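PDB 6KWA: 2-oxoglutarate (2OG) and Fe(II)-dependent oxygenase superfamily protein from Arabidopsis thaliana, which probably catalyses the 2-oxoglutarate-dependent, irreversible oxidation of the plant hormone indole-3-acetic acid to inactive 2-oxoindole-3-acetic acid. Local coordinates for residues 89-99 with 109-120. Numbering follows the deposited sequence.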
ATOM      1  N   MET A  89       2.260   3.920  11.654  1.00 54.16           N
ATOM      2  CA  MET A  89       0.823   4.163  11.692  1.00 52.88           C
ATOM      3  C   MET A  89       0.131   3.233  12.675  1.00 56.79           C
ATOM      4  O   MET A  89      -1.049   3.420  13.002  1.00 58.71           O
ATOM      5  CB  MET A  89       0.217   4.046  10.288  1.00 57.27           C
ATOM      6  CG  MET A  89      -0.049   2.648   9.781  1.00 54.53           C
ATOM      7  SD  MET A  89      -0.725   2.676   8.093  1.00 58.25           S
ATOM      8  CE  MET A  89      -2.442   3.044   8.448  1.00 56.17           C
ATOM      9  N   ALA A  90       0.874   2.256  13.180  1.00 55.98           N
ATOM     10  CA  ALA A  90       0.350   1.363  14.216  1.00 58.99           C
ATOM     11  C   ALA A  90       0.389   2.040  15.583  1.00 61.10           C
ATOM     12  O   ALA A  90      -0.306   1.620  16.501  1.00 62.10           O
ATOM     13  CB  ALA A  90       1.134   0.035  14.250  1.00 57.46           C
ATOM     14  N   SER A  91       1.214   3.077  15.720  1.00 62.64           N
ATOM     15  CA  SER A  91       1.267   3.866  16.958  1.00 62.56           C
ATOM     16  C   SER A  91       0.185   4.960  16.994  1.00 62.31           C
ATOM     17  O   SER A  91       0.193   5.871  16.168  1.00 62.19           O
ATOM     18  CB  SER A  91       2.647   4.499  17.109  1.00 61.70           C
ATOM     19  OG  SER A  91       2.595   5.599  17.991  1.00 66.32           O
ATOM     20  N   PRO A  92      -0.746   4.884  17.960  1.00 68.80           N
ATOM     21  CA  PRO A  92      -1.761   5.946  18.084  1.00 63.25           C
ATOM     22  C   PRO A  92      -1.169   7.331  18.336  1.00 61.77           C
ATOM     23  O   PRO A  92      -1.779   8.326  17.947  1.00 59.69           O
ATOM     24  CB  PRO A  92      -2.615   5.476  19.266  1.00 67.79           C
ATOM     25  CG  PRO A  92      -2.500   3.968  19.205  1.00 66.73           C
ATOM     26  CD  PRO A  92      -1.067   3.708  18.793  1.00 65.61           C
ATOM     27  N   HIS A  93       0.016   7.396  18.929  1.00 60.18           N
ATOM     28  CA  HIS A  93       0.660   8.681  19.121  1.00 63.27           C
ATOM     29  C   HIS A  93       1.061   9.285  17.765  1.00 62.97           C
ATOM     30  O   HIS A  93       0.849  10.479  17.517  1.00 62.09           O
ATOM     31  CB  HIS A  93       1.882   8.533  20.029  1.00 64.89           C
ATOM     32  CG  HIS A  93       2.649   9.806  20.229  1.00 69.95           C
ATOM     33  ND1 HIS A  93       2.122  10.896  20.891  1.00 74.55           N
ATOM     34  CD2 HIS A  93       3.912  10.154  19.882  1.00 73.52           C
ATOM     35  CE1 HIS A  93       3.019  11.865  20.927  1.00 73.04           C
ATOM     36  NE2 HIS A  93       4.117  11.440  20.327  1.00 72.64           N
ATOM     37  N   ALA A  94       1.614   8.459  16.879  1.00 56.03           N
ATOM     38  CA  ALA A  94       1.992   8.929  15.552  1.00 56.53           C
ATOM     39  C   ALA A  94       0.757   9.419  14.796  1.00 52.34           C
ATOM     40  O   ALA A  94       0.788  10.454  14.140  1.00 51.20           O
ATOM     41  CB  ALA A  94       2.707   7.833  14.770  1.00 52.28           C
ATOM     42  N   VAL A  95      -0.334   8.672  14.902  1.00 52.20           N
ATOM     43  CA  VAL A  95      -1.561   9.041  14.230  1.00 54.11           C
ATOM     44  C   VAL A  95      -2.090  10.379  14.792  1.00 55.83           C
ATOM     45  O   VAL A  95      -2.496  11.259  14.034  1.00 50.20           O
ATOM     46  CB  VAL A  95      -2.602   7.921  14.356  1.00 48.50           C
ATOM     47  CG1 VAL A  95      -3.863   8.278  13.591  1.00 52.04           C
ATOM     48  CG2 VAL A  95      -2.012   6.629  13.822  1.00 57.87           C
ATOM     49  N   ASN A  96      -2.055  10.551  16.111  1.00 56.83           N
ATOM     50  CA  ASN A  96      -2.510  11.819  16.690  1.00 59.80           C
ATOM     51  C   ASN A  96      -1.594  13.004  16.376  1.00 55.82           C
ATOM     52  O   ASN A  96      -2.055  14.125  16.167  1.00 57.46           O
ATOM     53  CB  ASN A  96      -2.672  11.693  18.202  1.00 52.57           C
ATOM     54  CG  ASN A  96      -3.986  11.090  18.570  1.00 55.77           C
ATOM     55  OD1 ASN A  96      -5.025  11.476  18.024  1.00 59.32           O
ATOM     56  ND2 ASN A  96      -3.970  10.135  19.494  1.00 60.79           N
ATOM     57  N   THR A  97      -0.301  12.750  16.346  1.00 53.09           N
ATOM     58  CA  THR A  97       0.651  13.775  15.977  1.00 56.16           C
ATOM     59  C   THR A  97       0.350  14.332  14.596  1.00 58.45           C
ATOM     60  O   THR A  97       0.352  15.547  14.390  1.00 61.25           O
ATOM     61  CB  THR A  97       2.052  13.212  16.007  1.00 56.65           C
ATOM     62  OG1 THR A  97       2.345  12.822  17.353  1.00 62.68           O
ATOM     63  CG2 THR A  97       3.079  14.240  15.489  1.00 47.46           C
ATOM     64  N   PHE A  98       0.100  13.421  13.659  1.00 55.30           N
ATOM     65  CA  PHE A  98      -0.294  13.757  12.313  1.00 50.82           C
ATOM     66  C   PHE A  98      -1.586  14.592  12.332  1.00 54.66           C
ATOM     67  O   PHE A  98      -1.695  15.605  11.652  1.00 52.08           O
ATOM     68  CB  PHE A  98      -0.465  12.472  11.511  1.00 51.70           C
ATOM     69  CG  PHE A  98      -0.915  12.679  10.101  1.00 50.64           C
ATOM     70  CD1 PHE A  98       0.007  12.966   9.102  1.00 54.64           C
ATOM     71  CD2 PHE A  98      -2.252  12.551   9.757  1.00 52.47           C
ATOM     72  CE1 PHE A  98      -0.408  13.152   7.787  1.00 50.73           C
ATOM     73  CE2 PHE A  98      -2.667  12.735   8.443  1.00 51.95           C
ATOM     74  CZ  PHE A  98      -1.742  13.031   7.462  1.00 49.42           C
ATOM     75  N   CYS A  99      -2.562  14.174  13.125  1.00 56.44           N
ATOM     76  CA  CYS A  99      -3.818  14.910  13.217  1.00 55.95           C
ATOM     77  C   CYS A  99      -3.632  16.307  13.846  1.00 55.90           C
ATOM     78  O   CYS A  99      -4.276  17.277  13.429  1.00 49.89           O
ATOM     79  CB  CYS A  99      -4.846  14.092  13.985  1.00 57.23           C
ATOM     80  SG  CYS A  99      -5.445  12.681  13.031  1.00 53.64           S
ATOM     81  N   ARG A 109     -10.154  13.051  13.252  1.00 51.52           N
ATOM     82  CA  ARG A 109      -9.155  12.391  14.063  1.00 53.61           C
ATOM     83  C   ARG A 109      -9.614  10.980  14.315  1.00 57.05           C
ATOM     84  O   ARG A 109      -8.828  10.044  14.186  1.00 53.10           O
ATOM     85  CB  ARG A 109      -8.923  13.123  15.384  1.00 55.81           C
ATOM     86  CG  ARG A 109      -7.878  12.471  16.276  1.00 55.41           C
ATOM     87  CD  ARG A 109      -7.631  13.284  17.523  1.00 56.43           C
ATOM     88  NE  ARG A 109      -7.279  14.665  17.196  1.00 55.05           N
ATOM     89  CZ  ARG A 109      -6.035  15.126  17.186  1.00 56.90           C
ATOM     90  NH1 ARG A 109      -5.025  14.310  17.470  1.00 63.31           N
ATOM     91  NH2 ARG A 109      -5.794  16.392  16.883  1.00 54.67           N
ATOM     92  N   GLU A 110     -10.903  10.823  14.605  1.00 55.69           N
ATOM     93  CA  GLU A 110     -11.411   9.513  14.976  1.00 59.81           C
ATOM     94  C   GLU A 110     -11.488   8.569  13.765  1.00 57.12           C
ATOM     95  O   GLU A 110     -11.252   7.356  13.888  1.00 47.05           O
ATOM     96  CB  GLU A 110     -12.786   9.659  15.614  1.00 60.52           C
ATOM     97  CG  GLU A 110     -12.738   9.714  17.133  1.00 66.09           C
ATOM     98  CD  GLU A 110     -14.109   9.506  17.760  1.00 82.11           C
ATOM     99  OE1 GLU A 110     -15.106   9.490  17.004  1.00 79.07           O
ATOM    100  OE2 GLU A 110     -14.191   9.359  19.005  1.00 90.64           O
ATOM    101  N   ILE A 111     -11.801   9.138  12.605  1.00 51.32           N
ATOM    102  CA  ILE A 111     -11.812   8.397  11.351  1.00 52.32           C
ATOM    103  C   ILE A 111     -10.429   7.821  11.046  1.00 51.17           C
ATOM    104  O   ILE A 111     -10.283   6.659  10.667  1.00 49.66           O
ATOM    105  CB  ILE A 111     -12.291   9.282  10.202  1.00 53.02           C
ATOM    106  CG1 ILE A 111     -13.774   9.617  10.424  1.00 49.92           C
ATOM    107  CG2 ILE A 111     -12.056   8.591   8.847  1.00 46.97           C
ATOM    108  CD1 ILE A 111     -14.306  10.690   9.502  1.00 50.40           C
ATOM    109  N   MET A 112      -9.419   8.650  11.245  1.00 48.16           N
ATOM    110  CA  MET A 112      -8.049   8.298  10.974  1.00 53.26           C
ATOM    111  C   MET A 112      -7.584   7.180  11.910  1.00 52.17           C
ATOM    112  O   MET A 112      -6.914   6.230  11.503  1.00 47.08           O
ATOM    113  CB  MET A 112      -7.166   9.532  11.150  1.00 49.25           C
ATOM    114  CG  MET A 112      -5.851   9.474  10.445  1.00 59.53           C
ATOM    115  SD  MET A 112      -5.941  10.407   8.924  1.00 79.62           S
ATOM    116  CE  MET A 112      -6.760  11.893   9.495  1.00 60.97           C
ATOM    117  N   VAL A 113      -7.945   7.311  13.170  1.00 48.33           N
ATOM    118  CA  VAL A 113      -7.532   6.367  14.194  1.00 47.70           C
ATOM    119  C   VAL A 113      -8.131   4.991  13.925  1.00 49.69           C
ATOM    120  O   VAL A 113      -7.451   3.968  14.057  1.00 51.37           O
ATOM    121  CB  VAL A 113      -7.927   6.896  15.604  1.00 53.32           C
ATOM    122  CG1 VAL A 113      -7.885   5.783  16.682  1.00 42.37           C
ATOM    123  CG2 VAL A 113      -7.024   8.050  15.971  1.00 49.40           C
ATOM    124  N   LYS A 114      -9.396   4.979  13.514  1.00 47.68           N
ATOM    125  CA  LYS A 114     -10.101   3.739  13.249  1.00 50.64           C
ATOM    126  C   LYS A 114      -9.687   3.135  11.878  1.00 49.60           C
ATOM    127  O   LYS A 114      -9.673   1.911  11.713  1.00 47.76           O
ATOM    128  CB  LYS A 114     -11.611   3.972  13.339  1.00 51.66           C
ATOM    129  CG  LYS A 114     -12.101   4.259  14.771  1.00 53.94           C
ATOM    130  CD  LYS A 114     -11.290   3.469  15.836  1.00 65.16           C
ATOM    131  CE  LYS A 114     -11.409   4.078  17.264  1.00 66.42           C
ATOM    132  NZ  LYS A 114     -10.928   3.187  18.370  1.00 71.24           N
ATOM    133  N   TYR A 115      -9.411   3.985  10.888  1.00 46.34           N
ATOM    134  CA  TYR A 115      -8.873   3.527   9.608  1.00 43.43           C
ATOM    135  C   TYR A 115      -7.491   2.892   9.773  1.00 44.94           C
ATOM    136  O   TYR A 115      -7.223   1.815   9.242  1.00 48.67           O
ATOM    137  CB  TYR A 115      -8.765   4.677   8.622  1.00 47.84           C
ATOM    138  CG  TYR A 115      -8.446   4.236   7.218  1.00 42.89           C
ATOM    139  CD1 TYR A 115      -9.465   3.916   6.332  1.00 41.70           C
ATOM    140  CD2 TYR A 115      -7.130   4.136   6.771  1.00 44.16           C
ATOM    141  CE1 TYR A 115      -9.177   3.527   5.021  1.00 47.33           C
ATOM    142  CE2 TYR A 115      -6.841   3.742   5.484  1.00 43.44           C
ATOM    143  CZ  TYR A 115      -7.862   3.443   4.617  1.00 41.94           C
ATOM    144  OH  TYR A 115      -7.572   3.055   3.339  1.00 48.17           O
ATOM    145  N   ALA A 116      -6.615   3.581  10.497  1.00 40.74           N
ATOM    146  CA  ALA A 116      -5.274   3.090  10.758  1.00 43.24           C
ATOM    147  C   ALA A 116      -5.298   1.703  11.377  1.00 48.75           C
ATOM    148  O   ALA A 116      -4.553   0.811  10.964  1.00 45.31           O
ATOM    149  CB  ALA A 116      -4.507   4.057  11.673  1.00 44.96           C
ATOM    150  N   LYS A 117      -6.160   1.514  12.362  1.00 46.18           N
ATOM    151  CA  LYS A 117      -6.136   0.266  13.097  1.00 48.11           C
ATOM    152  C   LYS A 117      -6.742  -0.852  12.243  1.00 45.92           C
ATOM    153  O   LYS A 117      -6.240  -1.963  12.241  1.00 43.83           O
ATOM    154  CB  LYS A 117      -6.876   0.454  14.426  1.00 46.15           C
ATOM    155  CG  LYS A 117      -7.622  -0.735  15.007  1.00 49.80           C
ATOM    156  CD  LYS A 117      -8.026  -0.340  16.454  1.00 58.94           C
ATOM    157  CE  LYS A 117      -8.856  -1.376  17.181  1.00 65.06           C
ATOM    158  NZ  LYS A 117      -7.995  -2.497  17.635  1.00 69.83           N
ATOM    159  N   ALA A 118      -7.770  -0.531  11.460  1.00 45.11           N
ATOM    160  CA  ALA A 118      -8.409  -1.509  10.596  1.00 45.50           C
ATOM    161  C   ALA A 118      -7.509  -1.954   9.459  1.00 44.67           C
ATOM    162  O   ALA A 118      -7.456  -3.138   9.144  1.00 42.49           O
ATOM    163  CB  ALA A 118      -9.706  -0.948  10.029  1.00 43.39           C
ATOM    164  N   ILE A 119      -6.836  -1.004   8.820  1.00 42.36           N
ATOM    165  CA  ILE A 119      -6.017  -1.313   7.662  1.00 45.88           C
ATOM    166  C   ILE A 119      -4.781  -2.045   8.094  1.00 43.73           C
ATOM    167  O   ILE A 119      -4.332  -2.972   7.429  1.00 46.56           O
ATOM    168  CB  ILE A 119      -5.648  -0.050   6.879  1.00 43.41           C
ATOM    169  CG1 ILE A 119      -6.873   0.386   6.111  1.00 45.48           C
ATOM    170  CG2 ILE A 119      -4.637  -0.351   5.861  1.00 45.00           C
ATOM    171  CD1 ILE A 119      -7.319  -0.639   5.105  1.00 42.90           C
ATOM    172  N   ASN A 120      -4.245  -1.623   9.228  1.00 46.64           N
ATOM    173  CA  ASN A 120      -3.093  -2.264   9.813  1.00 43.77           C
ATOM    174  C   ASN A 120      -3.410  -3.687  10.277  1.00 46.84           C
ATOM    175  O   ASN A 120      -2.545  -4.587  10.257  1.00 44.61           O
ATOM    176  CB  ASN A 120      -2.587  -1.423  10.970  1.00 48.26           C
ATOM    177  CG  ASN A 120      -1.304  -1.913  11.504  1.00 53.89           C
ATOM    178  OD1 ASN A 120      -0.242  -1.637  10.938  1.00 59.69           O
ATOM    179  ND2 ASN A 120      -1.367  -2.645  12.617  1.00 50.04           N
TER
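R109 presents the edge of its guanidinium, through NH1, to the amide oxygen of N96, the two side chains meeting at about a right angle with their flat groups 30° apart. Its NH1 gives N96 OD1 a nearly straight hydrogen bond of 2.9 Å, in the guanidinium plane but tilted from that of the amide, and a weak one to N96 O at 3.2 Å. C99 CB lies under one guanidinium face, 3.5 Å from R109 NH1, and NH2 is salt-bridged to D100. With an alanine at R109, D100 would probably lose this cationic partner and N96 OD1 this donor. Inward, the roughly antiparallel helices of this hairpin (145° between their directions), axes 9.9 Å apart, meet through apolar side chains. V95 turns CG1 away from its own N (chi1 -177°), bringing it to M112 CG at 3.9 Å and also to V113 CG2, while its CG2 leans on A116. M112, bent at chi2 and chi3, places SD 4.0 Å from F98 CE2, an oblique Met-aromatic contact, and CE near C99 SG. At the other end M89, just beyond strand 81-87, brings CE to 3.7 Å from A116 CA. The chemistry is thus graded: a polar clasp beside the helix-helix turn, then apolar, sulfur-rich packing continuing onto F149 of the double-stranded beta-helix core.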